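Local coordinates for protein probable 3-hydroxyisobutyrate dehydrogenase (Pseudomonas aeruginosa, PDB 3OBB) that oxidises L-serine and methyl-L-serine with NAD(+) as acceptor, acts weakly on beta-hydroxyisobutyrate, and assembles as a homotetramer built as a dimer of dimers, at residues 136-141 against 170-175; 148-153 against 158-163; 71-76 against 95-100. All blocks are in the same frame, centred on the assembly; numbering follows the deposited sequence.

From the N terminus, contact 3 comes first. It closes a loop between helix 70-78 and the chain that leaves strand 92-95, within the nucleotide-binding domain. Contact 1 opens later, on strand 135-140. Before it closes, the chain runs through helix 143-156 and returns to the sheet as strand 159-164; this helix and strand, the second half of a beta-alpha-beta unit, form contact 2. Contact 2 is therefore enclosed by contact 1, which closes on the start of helix 168-196. Contact 3 stands in series with both. Strands 135-140 and 159-164 are neighbours in one sheet and join contacts 1 and 2. Gln170 is hydrogen-bonded to Ser97 O and Lys173 to Thr98, joining contacts 1 and 3.

Contact 1. Residues 136-141 against 170-175; sequences TFMVGG and QVAKVC
Met138, modelled as selenomethionine, reaches across from its strand and lays its selenium against the backbone of the helix that carries Lys173, while the terminal methyl CE turns away from the helix. Met138 CG stands beside the backbone N (chi1 -59°), and the extended chi2 (173°) carries the selenium across to the helix. The selenium rests on the peptide joining Ala172 to Lys173. Met138 SE lies 3.6 Å from Lys173 CA and 3.9 Å from Ala172 C. The methyl of Ala172 faces the strand, with its CB 4.1 Å from Met138 SE. Lys173 CB is equally far, 4.1 Å from Met138 SE, but with CG anti to the backbone N (chi1 178°) and bends at chi2 and chi4, the rest of that side chain leads away from the strand. No hydrogen bond spans the contact; it is buried van der Waals packing. The amine of Lys173, a residue of the active site, is held by Val123 O and by Thr98 OG1 of the NAD(+) site. Strand 135-140 lies between strands 117-124 and 159-164. Met138 touches Ser124 on the first, Ala172 touches Ala163 on the second, and Ile207 of the second subunit also packs on Met138.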
ATOM      1  N   THR A 136      28.440 -10.210  -7.122  1.00 37.07           N
ATOM      2  CA  THR A 136      28.769  -8.783  -7.244  1.00 37.28           C
ATOM      3  C   THR A 136      29.039  -8.188  -5.872  1.00 35.92           C
ATOM      4  O   THR A 136      28.389  -8.524  -4.898  1.00 35.00           O
ATOM      5  CB  THR A 136      27.839  -7.945  -8.203  1.00 37.78           C
ATOM      6  OG1 THR A 136      27.425  -6.685  -7.598  1.00 37.72           O
ATOM      7  CG2 THR A 136      26.694  -8.737  -8.671  1.00 37.42           C
ATOM      8  N   PHE A 137      30.069  -7.369  -5.805  1.00 35.68           N
ATOM      9  CA  PHE A 137      30.352  -6.678  -4.587  1.00 35.60           C
ATOM     10  C   PHE A 137      29.941  -5.257  -4.761  1.00 36.09           C
ATOM     11  O   PHE A 137      30.164  -4.670  -5.821  1.00 37.21           O
ATOM     12  CB  PHE A 137      31.840  -6.764  -4.256  1.00 35.72           C
ATOM     13  CG  PHE A 137      32.281  -8.130  -3.828  1.00 35.84           C
ATOM     14  CD1 PHE A 137      32.688  -9.074  -4.774  1.00 35.18           C
ATOM     15  CD2 PHE A 137      32.286  -8.481  -2.474  1.00 34.95           C
ATOM     16  CE1 PHE A 137      33.125 -10.330  -4.392  1.00 33.53           C
ATOM     17  CE2 PHE A 137      32.712  -9.738  -2.066  1.00 36.35           C
ATOM     18  CZ  PHE A 137      33.147 -10.675  -3.027  1.00 35.96           C
HETATM   19  N   MSE A 138      29.363  -4.698  -3.707  1.00 36.46           N
HETATM   20  CA  MSE A 138      28.996  -3.281  -3.676  1.00 37.94           C
HETATM   21  C   MSE A 138      29.745  -2.633  -2.523  1.00 38.14           C
HETATM   22  O   MSE A 138      29.516  -2.931  -1.354  1.00 37.35           O
HETATM   23  CB  MSE A 138      27.492  -3.120  -3.519  1.00 36.74           C
HETATM   24  CG  MSE A 138      26.727  -3.789  -4.634  1.00 37.64           C
HETATM   25 SE   MSE A 138      24.817  -3.769  -4.300  0.70 37.65          SE
HETATM   26  CE  MSE A 138      24.196  -4.755  -5.857  1.00 34.58           C
ATOM     27  N   VAL A 139      30.662  -1.751  -2.875  1.00 39.18           N
ATOM     28  CA  VAL A 139      31.756  -1.414  -1.974  1.00 40.22           C
ATOM     29  C   VAL A 139      31.711   0.047  -1.559  1.00 40.97           C
ATOM     30  O   VAL A 139      31.708   0.929  -2.417  1.00 42.63           O
ATOM     31  CB  VAL A 139      33.093  -1.722  -2.668  1.00 41.17           C
ATOM     32  CG1 VAL A 139      34.278  -1.306  -1.822  1.00 42.93           C
ATOM     33  CG2 VAL A 139      33.161  -3.205  -3.003  1.00 39.43           C
ATOM     34  N   GLY A 140      31.669   0.298  -0.255  1.00 40.62           N
ATOM     35  CA  GLY A 140      31.884   1.631   0.284  1.00 41.45           C
ATOM     36  C   GLY A 140      33.234   1.741   0.975  1.00 44.13           C
ATOM     37  O   GLY A 140      33.693   0.776   1.580  1.00 43.96           O
ATOM     38  N   GLY A 141      33.858   2.922   0.888  1.00 46.06           N
ATOM     39  CA  GLY A 141      35.178   3.165   1.480  1.00 49.20           C
ATOM     40  C   GLY A 141      36.160   3.877   0.570  1.00 51.24           C
ATOM     41  O   GLY A 141      35.809   4.292  -0.529  1.00 49.83           O
ATOM     42  N   GLN A 170      26.548  -0.702   1.649  1.00 34.20           N
ATOM     43  CA  GLN A 170      25.282  -1.123   2.266  1.00 33.01           C
ATOM     44  C   GLN A 170      24.138  -0.351   1.688  1.00 32.21           C
ATOM     45  O   GLN A 170      23.064  -0.901   1.565  1.00 33.42           O
ATOM     46  CB  GLN A 170      25.282  -0.978   3.789  1.00 32.79           C
ATOM     47  CG  GLN A 170      26.383  -1.764   4.518  1.00 34.83           C
ATOM     48  CD  GLN A 170      26.320  -3.271   4.300  1.00 35.11           C
ATOM     49  OE1 GLN A 170      25.291  -3.819   3.900  1.00 35.26           O
ATOM     50  NE2 GLN A 170      27.421  -3.947   4.587  1.00 32.90           N
ATOM     51  N   VAL A 171      24.328   0.935   1.359  1.00 31.54           N
ATOM     52  CA  VAL A 171      23.209   1.731   0.864  1.00 30.35           C
ATOM     53  C   VAL A 171      22.780   1.150  -0.482  1.00 31.01           C
ATOM     54  O   VAL A 171      21.590   0.934  -0.711  1.00 31.07           O
ATOM     55  CB  VAL A 171      23.531   3.291   0.764  1.00 30.79           C
ATOM     56  CG1 VAL A 171      22.359   4.047   0.218  1.00 27.30           C
ATOM     57  CG2 VAL A 171      23.902   3.883   2.153  1.00 30.11           C
ATOM     58  N   ALA A 172      23.757   0.877  -1.365  1.00 31.94           N
ATOM     59  CA  ALA A 172      23.455   0.394  -2.713  1.00 31.72           C
ATOM     60  C   ALA A 172      22.730  -0.953  -2.598  1.00 31.74           C
ATOM     61  O   ALA A 172      21.725  -1.186  -3.297  1.00 32.03           O
ATOM     62  CB  ALA A 172      24.765   0.295  -3.569  1.00 31.82           C
ATOM     63  N   LYS A 173      23.208  -1.789  -1.672  1.00 31.39           N
ATOM     64  CA  LYS A 173      22.692  -3.144  -1.432  1.00 32.27           C
ATOM     65  C   LYS A 173      21.233  -3.145  -0.985  1.00 31.61           C
ATOM     66  O   LYS A 173      20.418  -3.917  -1.494  1.00 30.48           O
ATOM     67  CB  LYS A 173      23.560  -3.900  -0.393  1.00 32.97           C
ATOM     68  CG  LYS A 173      23.049  -5.322  -0.036  1.00 34.13           C
ATOM     69  CD  LYS A 173      23.016  -6.247  -1.261  1.00 36.05           C
ATOM     70  CE  LYS A 173      22.344  -7.588  -0.962  1.00 35.29           C
ATOM     71  NZ  LYS A 173      23.089  -8.413   0.056  1.00 39.33           N
ATOM     72  N   VAL A 174      20.917  -2.299  -0.005  1.00 32.20           N
ATOM     73  CA  VAL A 174      19.559  -2.237   0.491  1.00 31.24           C
ATOM     74  C   VAL A 174      18.596  -1.588  -0.506  1.00 29.54           C
ATOM     75  O   VAL A 174      17.440  -1.939  -0.542  1.00 28.83           O
ATOM     76  CB  VAL A 174      19.437  -1.620   1.936  1.00 32.73           C
ATOM     77  CG1 VAL A 174      20.369  -2.386   2.958  1.00 33.29           C
ATOM     78  CG2 VAL A 174      19.632  -0.058   1.950  1.00 32.54           C
ATOM     79  N   CYS A 175      19.060  -0.633  -1.302  1.00 29.48           N
ATOM     80  CA  CYS A 175      18.218  -0.059  -2.369  1.00 27.63           C
ATOM     81  C   CYS A 175      17.924  -1.123  -3.438  1.00 27.69           C
ATOM     82  O   CYS A 175      16.778  -1.259  -3.908  1.00 26.65           O
ATOM     83  CB  CYS A 175      18.954   1.112  -3.011  1.00 28.30           C
ATOM     84  SG  CYS A 175      19.050   2.583  -1.890  1.00 31.63           S
TER

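Contact 2. Residues 148-153 against 158-163; sequences KARPLF and RNIFHA
The beta-alpha-beta unit of strand 135-140, helix 143-156 and strand 159-164 is closed here, where the helix packs on the strand that follows it. Ile160 is the residue that meets the helix, through Phe153 and Arg150. Phe153 CB sits 3.7 Å from Ile160 CD1 and 3.9 Å from Ile160 CG1. The other branch also takes part: Ile160 CG2 lies 4.0 Å from Phe153 CD1. The two branches of Ile160 thus touch the root and the ring of the phenylalanine. CG2 is anti to the backbone N, while CG1 stands beside that N (chi1 -54°), and chi2 of 143° swings CD1 toward Phe153 CB. Arg150 comes from one turn earlier, extended as far as CD and then bent at chi3. Its NH1 stops 4.1 Å from Ile160 CB, packing against the hydrocarbon, while its NE makes a salt bridge with Glu147. The helix is kinked at Pro151, and Ala149 O accepts from both Leu152 N and Phe153 N. Around the contact, the Phe153 ring meets that of Phe137 on strand 135-140, and its side chain touches Leu94 of strand 92-95 and Leu119 and Ala121 of strand 117-124.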
ATOM      1  N   LYS A 148      43.703  -2.193  -2.727  1.00 72.21           N
ATOM      2  CA  LYS A 148      44.348  -3.316  -2.010  1.00 73.69           C
ATOM      3  C   LYS A 148      43.477  -4.575  -2.046  1.00 70.38           C
ATOM      4  O   LYS A 148      43.968  -5.676  -2.305  1.00 70.56           O
ATOM      5  CB  LYS A 148      44.660  -2.953  -0.549  1.00 75.42           C
ATOM      6  CG  LYS A 148      45.976  -2.223  -0.331  1.00 81.31           C
ATOM      7  CD  LYS A 148      45.928  -1.357   0.934  1.00 83.83           C
ATOM      8  CE  LYS A 148      47.304  -0.751   1.271  1.00 89.30           C
ATOM      9  NZ  LYS A 148      47.131   0.613   1.885  1.00 90.03           N
ATOM     10  N   ALA A 149      42.181  -4.395  -1.807  1.00 67.02           N
ATOM     11  CA  ALA A 149      41.248  -5.515  -1.758  1.00 64.02           C
ATOM     12  C   ALA A 149      40.938  -6.142  -3.111  1.00 62.43           C
ATOM     13  O   ALA A 149      40.394  -7.243  -3.165  1.00 61.21           O
ATOM     14  CB  ALA A 149      39.934  -5.101  -1.071  1.00 61.38           C
ATOM     15  N   ARG A 150      41.259  -5.454  -4.197  1.00 63.13           N
ATOM     16  CA  ARG A 150      40.741  -5.882  -5.491  1.00 61.82           C
ATOM     17  C   ARG A 150      40.974  -7.372  -5.829  1.00 61.10           C
ATOM     18  O   ARG A 150      39.994  -8.080  -6.091  1.00 58.76           O
ATOM     19  CB  ARG A 150      41.160  -4.953  -6.630  1.00 63.57           C
ATOM     20  CG  ARG A 150      40.491  -5.361  -7.922  1.00 64.17           C
ATOM     21  CD  ARG A 150      40.808  -4.438  -9.075  1.00 66.37           C
ATOM     22  NE  ARG A 150      40.226  -3.118  -8.899  1.00 67.54           N
ATOM     23  CZ  ARG A 150      38.935  -2.811  -9.047  1.00 65.13           C
ATOM     24  NH1 ARG A 150      38.024  -3.735  -9.365  1.00 63.15           N
ATOM     25  NH2 ARG A 150      38.559  -1.559  -8.864  1.00 64.15           N
ATOM     26  N   PRO A 151      42.245  -7.859  -5.793  1.00 63.22           N
ATOM     27  CA  PRO A 151      42.495  -9.270  -6.131  1.00 62.53           C
ATOM     28  C   PRO A 151      41.665 -10.268  -5.315  1.00 59.88           C
ATOM     29  O   PRO A 151      41.424 -11.386  -5.785  1.00 59.82           O
ATOM     30  CB  PRO A 151      43.988  -9.451  -5.817  1.00 66.33           C
ATOM     31  CG  PRO A 151      44.581  -8.088  -5.919  1.00 68.22           C
ATOM     32  CD  PRO A 151      43.499  -7.149  -5.455  1.00 66.56           C
ATOM     33  N   LEU A 152      41.246  -9.875  -4.109  1.00 57.91           N
ATOM     34  CA  LEU A 152      40.411 -10.729  -3.249  1.00 55.17           C
ATOM     35  C   LEU A 152      38.950 -10.789  -3.711  1.00 51.90           C
ATOM     36  O   LEU A 152      38.319 -11.852  -3.666  1.00 50.02           O
ATOM     37  CB  LEU A 152      40.461 -10.266  -1.792  1.00 55.30           C
ATOM     38  CG  LEU A 152      41.766 -10.438  -1.024  1.00 59.13           C
ATOM     39  CD1 LEU A 152      41.668  -9.682   0.277  1.00 60.81           C
ATOM     40  CD2 LEU A 152      42.026 -11.896  -0.771  1.00 60.99           C
ATOM     41  N   PHE A 153      38.429  -9.632  -4.124  1.00 50.87           N
ATOM     42  CA  PHE A 153      37.091  -9.502  -4.705  1.00 48.02           C
ATOM     43  C   PHE A 153      37.015 -10.236  -6.025  1.00 48.61           C
ATOM     44  O   PHE A 153      36.020 -10.886  -6.316  1.00 47.56           O
ATOM     45  CB  PHE A 153      36.771  -8.036  -4.964  1.00 47.04           C
ATOM     46  CG  PHE A 153      36.514  -7.235  -3.728  1.00 45.07           C
ATOM     47  CD1 PHE A 153      36.958  -5.922  -3.638  1.00 45.71           C
ATOM     48  CD2 PHE A 153      35.837  -7.781  -2.654  1.00 43.75           C
ATOM     49  CE1 PHE A 153      36.704  -5.149  -2.505  1.00 45.25           C
ATOM     50  CE2 PHE A 153      35.596  -7.028  -1.506  1.00 45.47           C
ATOM     51  CZ  PHE A 153      36.031  -5.698  -1.439  1.00 45.39           C
ATOM     52  N   ARG A 158      32.642 -11.205  -9.474  1.00 46.96           N
ATOM     53  CA  ARG A 158      32.811 -10.780 -10.850  1.00 47.43           C
ATOM     54  C   ARG A 158      32.608  -9.280 -11.005  1.00 46.53           C
ATOM     55  O   ARG A 158      33.572  -8.580 -11.286  1.00 48.16           O
ATOM     56  CB  ARG A 158      31.964 -11.610 -11.813  1.00 48.40           C
ATOM     57  CG  ARG A 158      31.917 -11.053 -13.254  1.00 54.24           C
ATOM     58  CD  ARG A 158      31.760 -12.170 -14.296  1.00 63.01           C
ATOM     59  NE  ARG A 158      30.426 -12.771 -14.296  1.00 65.91           N
ATOM     60  CZ  ARG A 158      30.159 -14.008 -14.715  1.00 69.16           C
ATOM     61  NH1 ARG A 158      28.913 -14.468 -14.659  1.00 69.02           N
ATOM     62  NH2 ARG A 158      31.133 -14.785 -15.188  1.00 71.67           N
ATOM     63  N   ASN A 159      31.393  -8.769 -10.839  1.00 44.03           N
ATOM     64  CA  ASN A 159      31.229  -7.317 -10.900  1.00 43.39           C
ATOM     65  C   ASN A 159      31.625  -6.673  -9.590  1.00 41.93           C
ATOM     66  O   ASN A 159      31.140  -7.066  -8.532  1.00 40.24           O
ATOM     67  CB  ASN A 159      29.797  -6.914 -11.236  1.00 42.82           C
ATOM     68  CG  ASN A 159      29.447  -7.186 -12.670  1.00 44.33           C
ATOM     69  OD1 ASN A 159      30.336  -7.370 -13.511  1.00 46.24           O
ATOM     70  ND2 ASN A 159      28.144  -7.224 -12.967  1.00 42.39           N
ATOM     71  N   ILE A 160      32.485  -5.668  -9.666  1.00 42.44           N
ATOM     72  CA  ILE A 160      32.910  -4.979  -8.460  1.00 42.51           C
ATOM     73  C   ILE A 160      32.618  -3.504  -8.617  1.00 42.23           C
ATOM     74  O   ILE A 160      33.250  -2.805  -9.412  1.00 44.40           O
ATOM     75  CB  ILE A 160      34.406  -5.283  -8.074  1.00 44.25           C
ATOM     76  CG1 ILE A 160      34.633  -6.797  -7.984  1.00 42.77           C
ATOM     77  CG2 ILE A 160      34.757  -4.654  -6.742  1.00 45.01           C
ATOM     78  CD1 ILE A 160      35.947  -7.228  -8.464  1.00 45.63           C
ATOM     79  N   PHE A 161      31.640  -3.037  -7.855  1.00 40.38           N
ATOM     80  CA  PHE A 161      31.259  -1.651  -7.924  1.00 40.56           C
ATOM     81  C   PHE A 161      31.730  -0.890  -6.710  1.00 41.17           C
ATOM     82  O   PHE A 161      31.555  -1.364  -5.584  1.00 41.69           O
ATOM     83  CB  PHE A 161      29.735  -1.528  -8.040  1.00 38.49           C
ATOM     84  CG  PHE A 161      29.177  -2.154  -9.274  1.00 38.15           C
ATOM     85  CD1 PHE A 161      28.562  -3.405  -9.219  1.00 35.37           C
ATOM     86  CD2 PHE A 161      29.249  -1.499 -10.499  1.00 38.97           C
ATOM     87  CE1 PHE A 161      28.012  -3.980 -10.350  1.00 35.33           C
ATOM     88  CE2 PHE A 161      28.725  -2.091 -11.653  1.00 39.20           C
ATOM     89  CZ  PHE A 161      28.108  -3.342 -11.573  1.00 38.23           C
ATOM     90  N   HIS A 162      32.343   0.273  -6.949  1.00 42.03           N
ATOM     91  CA  HIS A 162      32.639   1.231  -5.892  1.00 42.47           C
ATOM     92  C   HIS A 162      31.421   2.125  -5.791  1.00 41.05           C
ATOM     93  O   HIS A 162      31.232   3.010  -6.622  1.00 39.99           O
ATOM     94  CB  HIS A 162      33.876   2.057  -6.267  1.00 45.82           C
ATOM     95  CG  HIS A 162      34.452   2.854  -5.136  1.00 48.49           C
ATOM     96  ND1 HIS A 162      34.085   2.666  -3.819  1.00 49.34           N
ATOM     97  CD2 HIS A 162      35.417   3.804  -5.125  1.00 50.97           C
ATOM     98  CE1 HIS A 162      34.771   3.493  -3.051  1.00 49.06           C
ATOM     99  NE2 HIS A 162      35.592   4.187  -3.818  1.00 52.49           N
ATOM    100  N   ALA A 163      30.570   1.838  -4.807  1.00 39.28           N
ATOM    101  CA  ALA A 163      29.300   2.505  -4.659  1.00 38.16           C
ATOM    102  C   ALA A 163      29.453   3.930  -4.108  1.00 39.71           C
ATOM    103  O   ALA A 163      28.619   4.795  -4.382  1.00 39.78           O
ATOM    104  CB  ALA A 163      28.388   1.684  -3.783  1.00 36.43           C
TER

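Contact 3. Residues 71-76 against 95-100; sequences QHVEGL and ECSTIA
The carboxylate of Glu95 presents one face to the helix, and Val73 covers it. Val73 CG1 stands almost straight above the carboxylate carbon, 3.9 Å from Glu95 CD, and Val73 CG2 lies over the same face nearer OE1. At the edge, Ser97 OG donates to Glu95 OE1 at 2.9 Å, on the syn lone pair of that oxygen. Ser97 N approaches tilted, from the side away from Val73, and its bonds to both carboxylate oxygens are weak. This is a loop of the Rossmann-type NAD-binding domain, running from strand 92-95 to helix 101-112. It holds Thr98, which belongs to the NAD(+) site. The carboxylate is buried but well supplied: OE1 is also bonded to Ser65 OG. Ser97 OG in turn is bonded to Leu67 N, so the serine links Glu95 to the chain just before helix 70-78. These bonds should fix the rotation of the carboxylate under the valine. Packing with Ile99 completes the contact. The two apolar side chains meet at about a right angle. Ile99 CG1 lies between the backbone N and the carbonyl carbon (chi1 67°), and the extended chain beyond it puts CD1 3.8 Å from Val73 CG1. Ile99 CG2 meets the valine nearer its backbone, 4.1 Å from Val73 CB. The second valine methyl lies nearer to the serine: Val73 CG2 is 3.5 Å from Ser97 OG.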
ATOM      1  N   GLN A  71      23.081  -6.864  14.139  1.00 72.18           N
ATOM      2  CA  GLN A  71      23.586  -6.537  15.483  1.00 75.85           C
ATOM      3  C   GLN A  71      24.352  -7.708  16.138  1.00 76.03           C
ATOM      4  O   GLN A  71      24.634  -7.696  17.331  1.00 79.48           O
ATOM      5  CB  GLN A  71      22.488  -5.920  16.385  1.00 78.79           C
ATOM      6  CG  GLN A  71      21.594  -4.852  15.688  1.00 79.55           C
ATOM      7  CD  GLN A  71      22.209  -3.428  15.609  1.00 82.77           C
ATOM      8  OE1 GLN A  71      22.473  -2.897  14.510  1.00 79.34           O
ATOM      9  NE2 GLN A  71      22.407  -2.800  16.775  1.00 86.48           N
ATOM     10  N   HIS A  72      24.690  -8.709  15.329  1.00 73.00           N
ATOM     11  CA  HIS A  72      25.770  -9.644  15.641  1.00 72.39           C
ATOM     12  C   HIS A  72      27.092  -9.003  15.232  1.00 70.39           C
ATOM     13  O   HIS A  72      28.040  -8.971  16.003  1.00 72.38           O
ATOM     14  CB  HIS A  72      25.614 -10.942  14.845  1.00 70.86           C
ATOM     15  CG  HIS A  72      25.329 -12.159  15.675  1.00 74.07           C
ATOM     16  ND1 HIS A  72      25.490 -12.196  17.047  1.00 80.25           N
ATOM     17  CD2 HIS A  72      24.945 -13.408  15.310  1.00 74.99           C
ATOM     18  CE1 HIS A  72      25.190 -13.405  17.492  1.00 81.40           C
ATOM     19  NE2 HIS A  72      24.868 -14.164  16.456  1.00 78.43           N
ATOM     20  N   VAL A  73      27.130  -8.514  13.995  1.00 65.84           N
ATOM     21  CA  VAL A  73      28.329  -7.970  13.355  1.00 63.62           C
ATOM     22  C   VAL A  73      28.961  -6.793  14.134  1.00 65.54           C
ATOM     23  O   VAL A  73      30.183  -6.727  14.315  1.00 66.01           O
ATOM     24  CB  VAL A  73      27.990  -7.548  11.895  1.00 60.82           C
ATOM     25  CG1 VAL A  73      28.916  -6.468  11.374  1.00 60.15           C
ATOM     26  CG2 VAL A  73      28.006  -8.764  10.958  1.00 58.70           C
ATOM     27  N   GLU A  74      28.105  -5.881  14.585  1.00 65.44           N
ATOM     28  CA  GLU A  74      28.528  -4.632  15.177  1.00 67.11           C
ATOM     29  C   GLU A  74      29.027  -4.915  16.579  1.00 70.45           C
ATOM     30  O   GLU A  74      30.115  -4.501  16.940  1.00 72.41           O
ATOM     31  CB  GLU A  74      27.350  -3.670  15.188  1.00 67.07           C
ATOM     32  CG  GLU A  74      27.715  -2.225  15.273  1.00 67.00           C
ATOM     33  CD  GLU A  74      26.518  -1.407  15.617  1.00 66.68           C
ATOM     34  OE1 GLU A  74      25.758  -1.046  14.702  1.00 62.90           O
ATOM     35  OE2 GLU A  74      26.318  -1.150  16.818  1.00 70.49           O
ATOM     36  N   GLY A  75      28.243  -5.678  17.337  1.00 71.05           N
ATOM     37  CA  GLY A  75      28.655  -6.192  18.642  1.00 74.16           C
ATOM     38  C   GLY A  75      29.954  -6.991  18.640  1.00 73.99           C
ATOM     39  O   GLY A  75      30.678  -6.981  19.628  1.00 77.43           O
ATOM     40  N   LEU A  76      30.250  -7.675  17.532  1.00 70.07           N
ATOM     41  CA  LEU A  76      31.503  -8.414  17.386  1.00 69.65           C
ATOM     42  C   LEU A  76      32.699  -7.483  17.248  1.00 70.98           C
ATOM     43  O   LEU A  76      33.696  -7.655  17.943  1.00 74.24           O
ATOM     44  CB  LEU A  76      31.456  -9.342  16.176  1.00 66.08           C
ATOM     45  CG  LEU A  76      32.711 -10.154  15.847  1.00 66.15           C
ATOM     46  CD1 LEU A  76      32.805 -11.346  16.766  1.00 69.54           C
ATOM     47  CD2 LEU A  76      32.691 -10.610  14.400  1.00 62.93           C
ATOM     48  N   GLU A  95      34.265  -6.074   5.453  1.00 45.84           N
ATOM     49  CA  GLU A  95      33.032  -6.467   6.116  1.00 44.64           C
ATOM     50  C   GLU A  95      31.870  -6.603   5.067  1.00 42.79           C
ATOM     51  O   GLU A  95      31.328  -5.581   4.560  1.00 41.16           O
ATOM     52  CB  GLU A  95      32.693  -5.488   7.244  1.00 45.87           C
ATOM     53  CG  GLU A  95      31.938  -6.109   8.407  1.00 46.92           C
ATOM     54  CD  GLU A  95      30.772  -7.016   7.949  1.00 45.77           C
ATOM     55  OE1 GLU A  95      30.847  -8.269   8.119  1.00 42.81           O
ATOM     56  OE2 GLU A  95      29.791  -6.459   7.413  1.00 41.74           O
ATOM     57  N   CYS A  96      31.510  -7.864   4.784  1.00 41.02           N
ATOM     58  CA  CYS A  96      30.705  -8.260   3.613  1.00 39.96           C
ATOM     59  C   CYS A  96      29.327  -8.760   3.971  1.00 39.65           C
ATOM     60  O   CYS A  96      28.595  -9.222   3.102  1.00 37.94           O
ATOM     61  CB  CYS A  96      31.380  -9.375   2.809  1.00 39.30           C
ATOM     62  SG  CYS A  96      33.006  -8.963   2.215  1.00 38.12           S
ATOM     63  N   SER A  97      28.979  -8.658   5.249  1.00 41.19           N
ATOM     64  CA  SER A  97      27.623  -8.928   5.678  1.00 41.31           C
ATOM     65  C   SER A  97      26.723  -7.838   5.148  1.00 41.01           C
ATOM     66  O   SER A  97      27.183  -6.765   4.749  1.00 41.56           O
ATOM     67  CB  SER A  97      27.548  -8.922   7.204  1.00 42.57           C
ATOM     68  OG  SER A  97      28.445  -9.881   7.723  1.00 44.16           O
ATOM     69  N   THR A  98      25.431  -8.102   5.184  1.00 41.32           N
ATOM     70  CA  THR A  98      24.464  -7.067   4.907  1.00 41.28           C
ATOM     71  C   THR A  98      23.922  -6.564   6.225  1.00 42.65           C
ATOM     72  O   THR A  98      23.280  -7.321   6.981  1.00 43.47           O
ATOM     73  CB  THR A  98      23.333  -7.589   3.996  1.00 40.80           C
ATOM     74  OG1 THR A  98      23.909  -7.964   2.738  1.00 40.13           O
ATOM     75  CG2 THR A  98      22.286  -6.505   3.763  1.00 40.24           C
ATOM     76  N   ILE A  99      24.194  -5.285   6.484  1.00 41.87           N
ATOM     77  CA  ILE A  99      23.830  -4.653   7.734  1.00 43.38           C
ATOM     78  C   ILE A  99      23.384  -3.236   7.424  1.00 42.89           C
ATOM     79  O   ILE A  99      23.682  -2.719   6.354  1.00 42.59           O
ATOM     80  CB  ILE A  99      25.021  -4.661   8.740  1.00 44.62           C
ATOM     81  CG1 ILE A  99      26.171  -3.760   8.249  1.00 44.77           C
ATOM     82  CG2 ILE A  99      25.501  -6.096   8.974  1.00 43.58           C
ATOM     83  CD1 ILE A  99      27.381  -3.681   9.220  1.00 47.89           C
ATOM     84  N   ALA A 100      22.655  -2.618   8.341  1.00 43.88           N
ATOM     85  CA  ALA A 100      22.199  -1.250   8.149  1.00 44.22           C
ATOM     86  C   ALA A 100      23.391  -0.315   7.870  1.00 44.25           C
ATOM     87  O   ALA A 100      24.442  -0.436   8.507  1.00 45.73           O
ATOM     88  CB  ALA A 100      21.392  -0.783   9.343  1.00 46.42           C
TER